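Local coordinates for ferrichrome ABC transporter substrate-binding protein (Staphylococcus pseudintermedius, PDB 5FLY), which probably binds ferrichrome-type iron siderophores, as the solute-binding component of an ABC transporter, and hands them on for uptake into the cell, at residues 8-13 with 17-22; 104-109 with 121-126; 32-37 with 114-119; 85-88 with 93-96. One frame throughout, in Å; residues are numbered along the deposited sequence.

Contact 1: 8-13 with 17-22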
loop_
_atom_site.group_PDB
_atom_site.type_symbol
_atom_site.label_atom_id
_atom_site.label_comp_id
_atom_site.label_asym_id
_atom_site.label_seq_id
_atom_site.Cartn_x
_atom_site.Cartn_y
_atom_site.Cartn_z
ATOM N N PHE A 8 -14.054 -14.672 11.409
ATOM C CA PHE A 8 -12.877 -14.177 10.718
ATOM C C PHE A 8 -11.720 -14.184 11.704
ATOM O O PHE A 8 -11.827 -13.620 12.779
ATOM C CB PHE A 8 -13.104 -12.779 10.168
ATOM C CG PHE A 8 -11.897 -12.212 9.525
ATOM C CD1 PHE A 8 -11.555 -12.597 8.241
ATOM C CD2 PHE A 8 -11.076 -11.330 10.204
ATOM C CE1 PHE A 8 -10.436 -12.096 7.632
ATOM C CE2 PHE A 8 -9.947 -10.836 9.614
ATOM C CZ PHE A 8 -9.623 -11.210 8.316
ATOM N N ASN A 9 -10.630 -14.846 11.341
ATOM C CA ASN A 9 -9.487 -14.971 12.233
ATOM C C ASN A 9 -8.478 -13.860 12.005
ATOM O O ASN A 9 -7.628 -13.948 11.121
ATOM C CB ASN A 9 -8.847 -16.337 12.038
ATOM C CG ASN A 9 -9.820 -17.463 12.303
ATOM O OD1 ASN A 9 -10.516 -17.463 13.318
ATOM N ND2 ASN A 9 -9.897 -18.415 11.379
ATOM N N LEU A 10 -8.586 -12.804 12.799
ATOM C CA LEU A 10 -7.724 -11.636 12.656
ATOM C C LEU A 10 -6.382 -11.838 13.347
ATOM O O LEU A 10 -6.343 -12.187 14.520
ATOM C CB LEU A 10 -8.426 -10.404 13.234
ATOM C CG LEU A 10 -7.671 -9.073 13.221
ATOM C CD1 LEU A 10 -7.417 -8.617 11.788
ATOM C CD2 LEU A 10 -8.434 -8.023 14.002
ATOM N N LYS A 11 -5.291 -11.610 12.623
ATOM C CA LYS A 11 -3.965 -11.629 13.225
ATOM C C LYS A 11 -3.722 -10.359 14.022
ATOM O O LYS A 11 -3.824 -9.265 13.476
ATOM C CB LYS A 11 -2.879 -11.765 12.161
ATOM C CG LYS A 11 -3.030 -12.986 11.288
ATOM C CD LYS A 11 -1.903 -13.071 10.269
ATOM C CE LYS A 11 -1.193 -14.407 10.387
ATOM N NZ LYS A 11 0.039 -14.491 9.540
ATOM N N THR A 12 -3.386 -10.514 15.301
ATOM C CA THR A 12 -3.166 -9.382 16.188
ATOM C C THR A 12 -1.907 -9.606 17.014
ATOM O O THR A 12 -1.308 -10.684 16.972
ATOM C CB THR A 12 -4.339 -9.172 17.160
ATOM O OG1 THR A 12 -4.315 -10.203 18.152
ATOM C CG2 THR A 12 -5.693 -9.192 16.441
ATOM N N ALA A 13 -1.538 -8.593 17.793
ATOM C CA ALA A 13 -0.398 -8.688 18.700
ATOM C C ALA A 13 -0.568 -9.835 19.678
ATOM O O ALA A 13 0.419 -10.434 20.120
ATOM C CB ALA A 13 -0.214 -7.379 19.464
ATOM N N GLU A 17 -7.464 -13.257 16.865
ATOM C CA GLU A 17 -8.702 -12.802 17.463
ATOM C C GLU A 17 -9.824 -13.230 16.541
ATOM O O GLU A 17 -9.820 -12.882 15.366
ATOM C CB GLU A 17 -8.696 -11.291 17.650
ATOM C CG GLU A 17 -10.019 -10.738 18.136
ATOM C CD GLU A 17 -9.950 -9.275 18.525
ATOM O OE1 GLU A 17 -8.833 -8.701 18.523
ATOM O OE2 GLU A 17 -11.019 -8.702 18.848
ATOM N N LYS A 18 -10.765 -14.003 17.074
ATOM C CA LYS A 18 -11.901 -14.454 16.294
ATOM C C LYS A 18 -12.983 -13.411 16.348
ATOM O O LYS A 18 -13.423 -13.012 17.423
ATOM C CB LYS A 18 -12.435 -15.790 16.804
ATOM C CG LYS A 18 -11.538 -16.958 16.472
ATOM C CD LYS A 18 -12.255 -18.285 16.678
ATOM C CE LYS A 18 -11.801 -19.319 15.658
ATOM N NZ LYS A 18 -10.330 -19.572 15.759
ATOM N N ILE A 19 -13.398 -12.967 15.173
ATOM C CA ILE A 19 -14.414 -11.942 15.055
ATOM C C ILE A 19 -15.570 -12.503 14.239
ATOM O O ILE A 19 -15.392 -12.860 13.086
ATOM C CB ILE A 19 -13.848 -10.685 14.398
ATOM C CG1 ILE A 19 -12.664 -10.170 15.227
ATOM C CG2 ILE A 19 -14.946 -9.623 14.243
ATOM C CD1 ILE A 19 -11.950 -9.004 14.624
ATOM N N ASP A 20 -16.749 -12.595 14.847
ATOM C CA ASP A 20 -17.925 -13.091 14.141
ATOM C C ASP A 20 -18.456 -12.023 13.170
ATOM O O ASP A 20 -18.799 -10.909 13.574
ATOM C CB ASP A 20 -19.012 -13.526 15.146
ATOM C CG ASP A 20 -18.662 -14.849 15.881
ATOM O OD1 ASP A 20 -18.163 -15.816 15.258
ATOM O OD2 ASP A 20 -18.874 -14.929 17.106
ATOM N N ILE A 21 -18.504 -12.368 11.887
ATOM C CA ILE A 21 -18.972 -11.457 10.842
ATOM C C ILE A 21 -20.009 -12.173 9.977
ATOM O O ILE A 21 -20.166 -13.387 10.083
ATOM C CB ILE A 21 -17.798 -10.946 9.969
ATOM C CG1 ILE A 21 -17.122 -12.089 9.194
ATOM C CG2 ILE A 21 -16.783 -10.221 10.852
ATOM C CD1 ILE A 21 -16.277 -11.590 8.051
ATOM N N PRO A 22 -20.729 -11.426 9.128
ATOM C CA PRO A 22 -21.676 -12.130 8.265
ATOM C C PRO A 22 -20.966 -13.135 7.362
ATOM O O PRO A 22 -19.864 -12.870 6.892
ATOM C CB PRO A 22 -22.327 -10.995 7.455
ATOM C CG PRO A 22 -22.111 -9.777 8.258
ATOM C CD PRO A 22 -20.773 -9.971 8.915
HETATM O O HOH W 1 -6.672 -9.412 19.692
#

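Contact 2: 104-109 with 121-126. With 7PG (2,5,8,11,14,17,20,23-octaoxapentacosan-25-ol), chain P.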
loop_
_atom_site.group_PDB
_atom_site.type_symbol
_atom_site.label_atom_id
_atom_site.label_comp_id
_atom_site.label_asym_id
_atom_site.label_seq_id
_atom_site.Cartn_x
_atom_site.Cartn_y
_atom_site.Cartn_z
ATOM N N ILE A 104 -13.893 -5.197 12.039
ATOM C CA ILE A 104 -12.515 -5.679 11.935
ATOM C C ILE A 104 -11.582 -4.485 11.857
ATOM O O ILE A 104 -11.543 -3.757 10.855
ATOM C CB ILE A 104 -12.280 -6.581 10.709
ATOM C CG1 ILE A 104 -13.310 -7.713 10.664
ATOM C CG2 ILE A 104 -10.911 -7.187 10.753
ATOM C CD1 ILE A 104 -13.345 -8.417 9.352
ATOM N N ALA A 105 -10.838 -4.293 12.941
ATOM C CA ALA A 105 -9.868 -3.224 13.045
ATOM C C ALA A 105 -8.476 -3.811 12.843
ATOM O O ALA A 105 -7.811 -4.279 13.771
ATOM C CB ALA A 105 -9.991 -2.535 14.367
ATOM N N PHE A 106 -8.060 -3.810 11.589
ATOM C CA PHE A 106 -6.806 -4.430 11.209
ATOM C C PHE A 106 -5.580 -3.773 11.825
ATOM O O PHE A 106 -5.425 -2.549 11.797
ATOM C CB PHE A 106 -6.643 -4.400 9.697
ATOM C CG PHE A 106 -7.410 -5.475 8.973
ATOM C CD1 PHE A 106 -6.889 -6.752 8.861
ATOM C CD2 PHE A 106 -8.639 -5.198 8.399
ATOM C CE1 PHE A 106 -7.599 -7.752 8.203
ATOM C CE2 PHE A 106 -9.338 -6.173 7.725
ATOM C CZ PHE A 106 -8.821 -7.459 7.640
ATOM N N ASP A 107 -4.710 -4.630 12.345
ATOM C CA ASP A 107 -3.317 -4.280 12.649
ATOM C C ASP A 107 -2.585 -4.467 11.325
ATOM O O ASP A 107 -2.175 -5.578 10.971
ATOM C CB ASP A 107 -2.753 -5.167 13.775
ATOM C CG ASP A 107 -1.383 -4.706 14.318
ATOM O OD1 ASP A 107 -0.626 -3.909 13.726
ATOM O OD2 ASP A 107 -1.039 -5.220 15.385
ATOM N N TYR A 108 -2.512 -3.379 10.561
ATOM C CA TYR A 108 -2.015 -3.404 9.186
ATOM C C TYR A 108 -0.747 -4.250 9.009
ATOM O O TYR A 108 -0.670 -5.109 8.121
ATOM C CB TYR A 108 -1.735 -1.981 8.703
ATOM C CG TYR A 108 -0.944 -1.984 7.423
ATOM C CD1 TYR A 108 -1.563 -2.300 6.231
ATOM C CD2 TYR A 108 0.427 -1.732 7.417
ATOM C CE1 TYR A 108 -0.861 -2.347 5.055
ATOM C CE2 TYR A 108 1.152 -1.784 6.240
ATOM C CZ TYR A 108 0.496 -2.091 5.061
ATOM O OH TYR A 108 1.181 -2.142 3.872
ATOM N N ALA A 109 0.238 -4.020 9.870
ATOM C CA ALA A 109 1.557 -4.615 9.689
ATOM C C ALA A 109 1.601 -6.139 9.851
ATOM O O ALA A 109 2.613 -6.759 9.519
ATOM C CB ALA A 109 2.550 -3.969 10.647
ATOM N N GLY A 121 -10.389 -11.865 0.463
ATOM C CA GLY A 121 -11.087 -13.030 -0.065
ATOM C C GLY A 121 -11.841 -13.820 0.997
ATOM O O GLY A 121 -12.962 -14.302 0.773
ATOM N N ASP A 122 -11.224 -13.974 2.164
ATOM C CA ASP A 122 -11.857 -14.706 3.252
ATOM C C ASP A 122 -13.113 -13.988 3.748
ATOM O O ASP A 122 -14.132 -14.624 4.014
ATOM C CB ASP A 122 -10.870 -14.913 4.410
ATOM C CG ASP A 122 -9.731 -15.862 4.055
ATOM O OD1 ASP A 122 -9.906 -16.688 3.123
ATOM O OD2 ASP A 122 -8.661 -15.800 4.719
ATOM N N ILE A 123 -13.044 -12.664 3.858
ATOM C CA ILE A 123 -14.175 -11.877 4.319
ATOM C C ILE A 123 -15.394 -12.069 3.437
ATOM O O ILE A 123 -16.498 -12.268 3.949
ATOM C CB ILE A 123 -13.804 -10.374 4.389
ATOM C CG1 ILE A 123 -12.873 -10.147 5.578
ATOM C CG2 ILE A 123 -15.041 -9.494 4.548
ATOM C CD1 ILE A 123 -12.191 -8.802 5.622
ATOM N N VAL A 124 -15.201 -12.002 2.121
ATOM C CA VAL A 124 -16.337 -11.993 1.193
ATOM C C VAL A 124 -16.614 -13.358 0.577
ATOM O O VAL A 124 -17.531 -13.490 -0.240
ATOM C CB VAL A 124 -16.150 -10.986 0.046
ATOM C CG1 VAL A 124 -16.065 -9.563 0.602
ATOM C CG2 VAL A 124 -14.939 -11.341 -0.810
ATOM N N GLY A 125 -15.832 -14.358 0.962
ATOM C CA GLY A 125 -16.037 -15.713 0.480
ATOM C C GLY A 125 -15.631 -15.905 -0.970
ATOM O O GLY A 125 -16.312 -16.606 -1.728
ATOM N N LYS A 126 -14.538 -15.263 -1.366
ATOM C CA LYS A 126 -14.012 -15.401 -2.725
ATOM C C LYS A 126 -12.526 -15.771 -2.724
ATOM O O LYS A 126 -11.709 -15.213 -3.462
ATOM C CB LYS A 126 -14.265 -14.117 -3.521
ATOM C CG LYS A 126 -15.755 -13.904 -3.812
ATOM C CD LYS A 126 -16.083 -12.597 -4.487
ATOM C CE LYS A 126 -17.611 -12.425 -4.577
ATOM N NZ LYS A 126 -18.034 -11.119 -5.124
HETATM C C2 7PG P . -1.860 7.956 2.969
HETATM O O1 7PG P . -1.350 9.190 2.544
HETATM C C3 7PG P . 0.014 9.349 2.808
HETATM C C4 7PG P . 0.209 10.211 4.052
HETATM O O2 7PG P . 1.526 10.686 4.132
HETATM C C5 7PG P . 2.511 9.697 4.051
HETATM C C6 7PG P . 3.698 10.012 4.956
HETATM O O3 7PG P . 4.225 8.817 5.466
HETATM C C7 7PG P . 3.624 8.319 6.630
HETATM C C8 7PG P . 4.088 6.878 6.856
HETATM O O4 7PG P . 3.428 6.254 7.930
HETATM C C9 7PG P . 2.041 6.192 7.802
HETATM C C10 7PG P . 1.411 5.005 8.533
HETATM O O5 7PG P . 0.275 4.638 7.791
HETATM C C11 7PG P . -0.318 3.397 8.068
HETATM C C12 7PG P . -1.129 2.947 6.849
HETATM O O6 7PG P . -0.625 1.737 6.341
HETATM C C13 7PG P . 0.231 1.808 5.233
HETATM C C14 7PG P . -0.547 2.234 3.993
HETATM O O7 7PG P . -0.131 1.446 2.914
HETATM C C15 7PG P . -1.099 1.239 1.921
#

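Contact 3: 32-37 with 114-119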
loop_
_atom_site.group_PDB
_atom_site.type_symbol
_atom_site.label_atom_id
_atom_site.label_comp_id
_atom_site.label_asym_id
_atom_site.label_seq_id
_atom_site.Cartn_x
_atom_site.Cartn_y
_atom_site.Cartn_z
ATOM N N ALA A 32 -10.898 2.048 6.464
ATOM C CA ALA A 32 -9.460 1.972 6.248
ATOM C C ALA A 32 -9.178 1.853 4.737
ATOM O O ALA A 32 -9.440 0.805 4.136
ATOM C CB ALA A 32 -8.875 0.795 7.001
ATOM N N PRO A 33 -8.646 2.918 4.114
ATOM C CA PRO A 33 -8.522 2.884 2.652
ATOM C C PRO A 33 -7.585 1.802 2.122
ATOM O O PRO A 33 -7.718 1.413 0.966
ATOM C CB PRO A 33 -7.991 4.280 2.310
ATOM C CG PRO A 33 -7.419 4.824 3.579
ATOM C CD PRO A 33 -8.256 4.225 4.670
ATOM N N THR A 34 -6.654 1.339 2.947
ATOM C CA THR A 34 -5.792 0.227 2.578
ATOM C C THR A 34 -6.568 -0.966 2.026
ATOM O O THR A 34 -6.096 -1.611 1.091
ATOM C CB THR A 34 -4.949 -0.210 3.794
ATOM O OG1 THR A 34 -4.090 0.886 4.156
ATOM C CG2 THR A 34 -4.131 -1.449 3.494
ATOM N N TYR A 35 -7.749 -1.236 2.581
ATOM C CA TYR A 35 -8.516 -2.441 2.249
ATOM C C TYR A 35 -9.608 -2.185 1.204
ATOM O O TYR A 35 -10.259 -3.121 0.744
ATOM C CB TYR A 35 -9.119 -3.041 3.539
ATOM C CG TYR A 35 -8.026 -3.242 4.551
ATOM C CD1 TYR A 35 -7.130 -4.306 4.440
ATOM C CD2 TYR A 35 -7.831 -2.325 5.574
ATOM C CE1 TYR A 35 -6.087 -4.458 5.317
ATOM C CE2 TYR A 35 -6.804 -2.467 6.460
ATOM C CZ TYR A 35 -5.920 -3.538 6.324
ATOM O OH TYR A 35 -4.874 -3.694 7.191
ATOM N N ALA A 36 -9.785 -0.932 0.805
ATOM C CA ALA A 36 -10.871 -0.582 -0.103
ATOM C C ALA A 36 -10.687 -1.155 -1.495
ATOM O O ALA A 36 -11.626 -1.752 -2.037
ATOM C CB ALA A 36 -11.024 0.934 -0.165
ATOM N N GLY A 37 -9.503 -0.985 -2.086
ATOM C CA GLY A 37 -9.274 -1.464 -3.440
ATOM C C GLY A 37 -9.438 -2.965 -3.544
ATOM O O GLY A 37 -9.997 -3.476 -4.518
ATOM N N LEU A 114 0.096 -9.761 -0.088
ATOM C CA LEU A 114 -0.611 -10.911 -0.653
ATOM C C LEU A 114 -1.536 -11.555 0.390
ATOM O O LEU A 114 -2.699 -11.847 0.099
ATOM C CB LEU A 114 0.390 -11.942 -1.199
ATOM C CG LEU A 114 1.283 -11.434 -2.341
ATOM C CD1 LEU A 114 2.281 -12.488 -2.800
ATOM C CD2 LEU A 114 0.470 -10.976 -3.524
ATOM N N GLU A 115 -1.022 -11.757 1.601
ATOM C CA GLU A 115 -1.832 -12.214 2.741
ATOM C C GLU A 115 -3.023 -11.283 2.972
ATOM O O GLU A 115 -4.102 -11.701 3.351
ATOM C CB GLU A 115 -0.972 -12.273 4.012
ATOM C CG GLU A 115 0.188 -13.267 3.927
ATOM C CD GLU A 115 1.134 -13.187 5.122
ATOM O OE1 GLU A 115 1.166 -12.143 5.820
ATOM O OE2 GLU A 115 1.850 -14.187 5.366
ATOM N N GLN A 116 -2.799 -9.996 2.761
ATOM C CA GLN A 116 -3.858 -9.011 2.930
ATOM C C GLN A 116 -5.020 -9.275 1.957
ATOM O O GLN A 116 -6.181 -9.270 2.341
ATOM C CB GLN A 116 -3.273 -7.610 2.729
ATOM C CG GLN A 116 -4.245 -6.449 2.844
ATOM C CD GLN A 116 -3.541 -5.144 2.592
ATOM O OE1 GLN A 116 -2.800 -4.662 3.449
ATOM N NE2 GLN A 116 -3.711 -4.591 1.394
ATOM N N GLN A 117 -4.703 -9.539 0.698
ATOM C CA GLN A 117 -5.748 -9.734 -0.291
ATOM C C GLN A 117 -6.421 -11.081 -0.029
ATOM O O GLN A 117 -7.631 -11.238 -0.211
ATOM C CB GLN A 117 -5.177 -9.640 -1.704
ATOM C CG GLN A 117 -6.230 -9.733 -2.810
ATOM C CD GLN A 117 -7.313 -8.653 -2.758
ATOM O OE1 GLN A 117 -7.235 -7.714 -1.978
ATOM N NE2 GLN A 117 -8.333 -8.800 -3.598
ATOM N N GLU A 118 -5.644 -12.040 0.455
ATOM C CA GLU A 118 -6.232 -13.318 0.865
ATOM C C GLU A 118 -7.233 -13.131 2.003
ATOM O O GLU A 118 -8.274 -13.787 2.030
ATOM C CB GLU A 118 -5.141 -14.303 1.262
ATOM C CG GLU A 118 -4.305 -14.709 0.057
ATOM C CD GLU A 118 -3.096 -15.568 0.384
ATOM O OE1 GLU A 118 -2.564 -15.472 1.516
ATOM O OE2 GLU A 118 -2.685 -16.342 -0.510
ATOM N N ALA A 119 -6.936 -12.229 2.931
ATOM C CA ALA A 119 -7.889 -11.894 3.985
ATOM C C ALA A 119 -9.169 -11.272 3.408
ATOM O O ALA A 119 -10.266 -11.569 3.869
ATOM C CB ALA A 119 -7.267 -10.950 4.987
HETATM O O HOH W 2 -2.846 -5.347 6.207
#

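Contact 4: 85-88 with 93-96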
loop_
_atom_site.group_PDB
_atom_site.type_symbol
_atom_site.label_atom_id
_atom_site.label_comp_id
_atom_site.label_asym_id
_atom_site.label_seq_id
_atom_site.Cartn_x
_atom_site.Cartn_y
_atom_site.Cartn_z
ATOM N N ILE A 85 -17.983 -3.488 9.395
ATOM C CA ILE A 85 -17.145 -2.295 9.313
ATOM C C ILE A 85 -15.680 -2.711 9.305
ATOM O O ILE A 85 -15.299 -3.571 10.080
ATOM C CB ILE A 85 -17.403 -1.351 10.500
ATOM C CG1 ILE A 85 -18.870 -0.896 10.507
ATOM C CG2 ILE A 85 -16.453 -0.164 10.461
ATOM C CD1 ILE A 85 -19.315 -0.293 11.825
ATOM N N ILE A 86 -14.893 -2.132 8.393
ATOM C CA ILE A 86 -13.464 -2.397 8.272
ATOM C C ILE A 86 -12.704 -1.125 8.585
ATOM O O ILE A 86 -12.968 -0.089 8.000
ATOM C CB ILE A 86 -13.055 -2.862 6.841
ATOM C CG1 ILE A 86 -13.954 -3.991 6.341
ATOM C CG2 ILE A 86 -11.562 -3.252 6.796
ATOM C CD1 ILE A 86 -13.896 -5.236 7.160
ATOM N N THR A 87 -11.766 -1.195 9.525
ATOM C CA THR A 87 -10.948 -0.033 9.854
ATOM C C THR A 87 -9.564 -0.488 10.299
ATOM O O THR A 87 -9.194 -1.651 10.097
ATOM C CB THR A 87 -11.615 0.850 10.952
ATOM O OG1 THR A 87 -10.942 2.117 11.019
ATOM C CG2 THR A 87 -11.641 0.144 12.316
ATOM N N TYR A 88 -8.790 0.435 10.864
ATOM C CA TYR A 88 -7.464 0.121 11.414
ATOM C C TYR A 88 -7.541 0.067 12.920
ATOM O O TYR A 88 -8.386 0.717 13.531
ATOM C CB TYR A 88 -6.405 1.166 11.052
ATOM C CG TYR A 88 -6.160 1.459 9.596
ATOM C CD1 TYR A 88 -5.469 0.575 8.778
ATOM C CD2 TYR A 88 -6.556 2.673 9.064
ATOM C CE1 TYR A 88 -5.228 0.889 7.456
ATOM C CE2 TYR A 88 -6.331 2.988 7.753
ATOM C CZ TYR A 88 -5.662 2.102 6.957
ATOM O OH TYR A 88 -5.457 2.468 5.651
ATOM N N ASN A 93 -12.053 5.435 17.305
ATOM C CA ASN A 93 -13.481 5.167 17.497
ATOM C C ASN A 93 -13.886 3.691 17.412
ATOM O O ASN A 93 -15.065 3.383 17.248
ATOM C CB ASN A 93 -14.285 5.958 16.465
ATOM C CG ASN A 93 -14.339 7.435 16.782
ATOM O OD1 ASN A 93 -14.610 7.821 17.914
ATOM N ND2 ASN A 93 -14.091 8.268 15.780
ATOM N N THR A 94 -12.921 2.783 17.519
ATOM C CA THR A 94 -13.217 1.362 17.384
ATOM C C THR A 94 -14.317 0.875 18.327
ATOM O O THR A 94 -15.138 0.055 17.939
ATOM C CB THR A 94 -11.957 0.485 17.605
ATOM O OG1 THR A 94 -11.259 0.906 18.789
ATOM C CG2 THR A 94 -11.039 0.599 16.434
ATOM N N ASP A 95 -14.359 1.373 19.559
ATOM C CA ASP A 95 -15.364 0.889 20.502
ATOM C C ASP A 95 -16.760 1.354 20.061
ATOM O O ASP A 95 -17.719 0.611 20.201
ATOM C CB ASP A 95 -15.070 1.351 21.944
ATOM C CG ASP A 95 -15.816 0.500 23.010
ATOM O OD1 ASP A 95 -15.403 -0.646 23.275
ATOM O OD2 ASP A 95 -16.815 0.961 23.600
ATOM N N LYS A 96 -16.850 2.564 19.504
ATOM C CA LYS A 96 -18.127 3.098 19.020
ATOM C C LYS A 96 -18.599 2.292 17.803
ATOM O O LYS A 96 -19.771 1.929 17.694
ATOM C CB LYS A 96 -18.003 4.584 18.660
ATOM C CG LYS A 96 -17.878 5.541 19.868
ATOM C CD LYS A 96 -17.596 6.982 19.428
ATOM C CE LYS A 96 -18.789 7.609 18.688
ATOM N NZ LYS A 96 -18.477 8.961 18.087
#

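Contact 1: 8-13 with 17-22
The carboxamide of Asn9 lies side by side with the chain of Lys18, which bends at its last two torsions and curls round OD1. On the other face of the hairpin the Phe8 ring leads away from the partner strand and packs among Ile104, Ala119 and Ile123, so that its CB, rather than the ring, touches Ile21 CD1 at 4.0 Å. Lys18 CE passes 3.3 Å from Asn9 OD1, and Lys18 NZ ends 3.2 Å from the same oxygen in a weak hydrogen bond at the surface. Next to Phe8, with CG of Leu10 anti to the backbone N (chi1 178°), the CD2 branch crosses the end of Ile19, and Leu10 CD2 meets Ile19 CD1 at 3.7 Å. The backbones pair antiparallel: Phe8 and Ile19 exchange two N-H...O=C bonds, and so do Leu10 and Glu17, where Glu17 N reaches Leu10 O at 2.8 Å in a nearly straight bond (171°). Asn9 and Lys18 form the non-hydrogen-bonded pair between them. Near the turn, one water joins Thr12 OG1 to Glu17 OE1, donating to the carboxylate over 2.6 Å. At the far end Asp20 OD1 is a ligand of a cadmium ion. This N-terminal beta hairpin covers the edge of the parallel sheet at strand 103-106, where Leu10 rests on Ile104 and Phe106, and borders helix 113-124.

Contact 2: 104-109 with 121-126
Ile123, which packs against Ile104 and Phe106, lies in the last turn of helix 113-124, where Gly121 O is gripped by two amides. Lys126 N closes a six-to-one bond to Gly121 O at 2.8 Å, of the kind found in Schellman motifs, and Gly125 takes positive phi (73°), but Gly125 N reaches the same oxygen, weakly, instead of making the inner five-to-two bond. The carbonyls of Asp122 and Ile123 both accept from the ammonium group of Lys6. Across the contact, Ile104 and Ile123 extend toward each other tip to tip, Ile104 CD1 meeting Ile123 CD1 at 3.9 Å. That same methyl, Ile123 CD1, sits at the edge of the Phe106 ring, near its plane and 4.2 Å from Phe106 CZ. One face of the ring is covered by Ile104 CG2, offset toward the rim. Strand 103-106 is an edge strand of the five-stranded parallel sheet in the N-terminal lobe, and helix 113-124 follows it and packs against the sheet; helix 127-152 matches the long helix that links the lobes of class III binding proteins. Beyond the strand, the chain delivers Tyr108 to the ligand pocket. Ether oxygen O6 of the bound polyether stands over the centre of the Tyr108 ring, 3.8 Å from Tyr108 CD2. Asn174 O takes a hydrogen bond from Tyr108 OH, and Trp175 meets the ring edge-to-face, so residues of the other lobe contact hydroxyl and ring.

Contact 3: 32-37 with 114-119
Gln116 reaches out from its helix and touches both Thr34 and Tyr35. Its chain is fully extended, with CG anti to the backbone N (chi1 179°) and the next torsion also trans, which carries the amide across Thr34 and Tyr35 of segment 32-37. Gln116 CG comes obliquely to the Tyr35 ring, 3.7 Å from Tyr35 CE1, and the amide and ring planes stand 67° apart. The Thr34 methyl meets the amide from another direction, with Thr34 CG2 3.5 Å from Gln116 OE1, a van der Waals contact, not a bond. A water bridges this oxygen to the phenol: it accepts from Tyr35 OH at 2.8 Å and donates to Gln116 OE1 at 2.8 Å. Gln116 NE2 is held by Asn260 OD1, and the amide is thereby gripped at both ends.

Further out, Thr34 CG2 also lies over the centre of the Tyr35 ring, 3.9 Å above its plane, while Ala32 CB fills an edge. Phe106 stacks on the same tyrosine. Thr34 OG1 hydrogen-bonds to Tyr88 OH, so the threonine, which lines the polyether pocket, is held at its hydroxyl by strand 84-88. Tyr108 touches both Thr34 and Gln116 from the pocket side. The contact thus joins the segment following strand 28-30 of the parallel sheet to helix 113-124 at the wall of the polyether pocket between the lobes. The next residue along helix 113-124, Gln117, bonds through NE2 to Gly38 O of helix 36-41, and Leu114 and Gln117 pack on Trp133 of helix 127-152.

Contact 4: 85-88 with 93-96
Methyl packing carries the contact between Thr87 and Thr94, whose side chains cross at about a right angle, Thr87 CG2 lying 4.2 Å from Thr94 CG2. With chi1 of 47°, Thr94 places its methyl opposite its own carbonyl carbon, and from there it also reaches the strand's backbone: Thr94 CG2 is 3.9 Å from Tyr88 O. The polar connections run instead through the intervening loop. Thr87 has its hydroxyl anti to the backbone N (chi1 -167°), and OG1 bonds to Asp91 OD2; the other oxygen, Asp91 OD1, accepts from Asn93 N just before the helix. One carboxylate therefore ties the end of the strand to the start of helix 94-100. Strand 84-88, this helix and strand 103-106 make up a beta-alpha-beta crossover of the Rossmann-like kind, and the helix lies over one face of the parallel sheet. Backbone bonding places strand 84-88 between its neighbours: Ile86 pairs with Val29 and Met31, and Ile85 with Pro102 and Ile104. Apolar packing continues along the crossover, Thr87 resting also on Leu97, and Ile85 on Ile100 and on Val77 of helix 74-79.

In the fold
All four contacts belong to the N-terminal lobe. Contact 1, the N-terminal hairpin, comes first along the chain; contact 4 then falls between the two segments of contact 3, and contacts 2 and 3 interleave, both using helix 113-124. Their centres are about 7 Å apart, and those of contacts 1 and 2 about 8 Å, joined by one apolar core. Contacts 2 and 4 share the parallel sheet through the neighbouring strands 103-106 and 84-88, with centres about 13 Å apart. Core packing thus runs from the hairpin through the sheet edge to the polyether pocket, where Thr34 and Tyr108 lie, probably near where a siderophore would bind between the lobes.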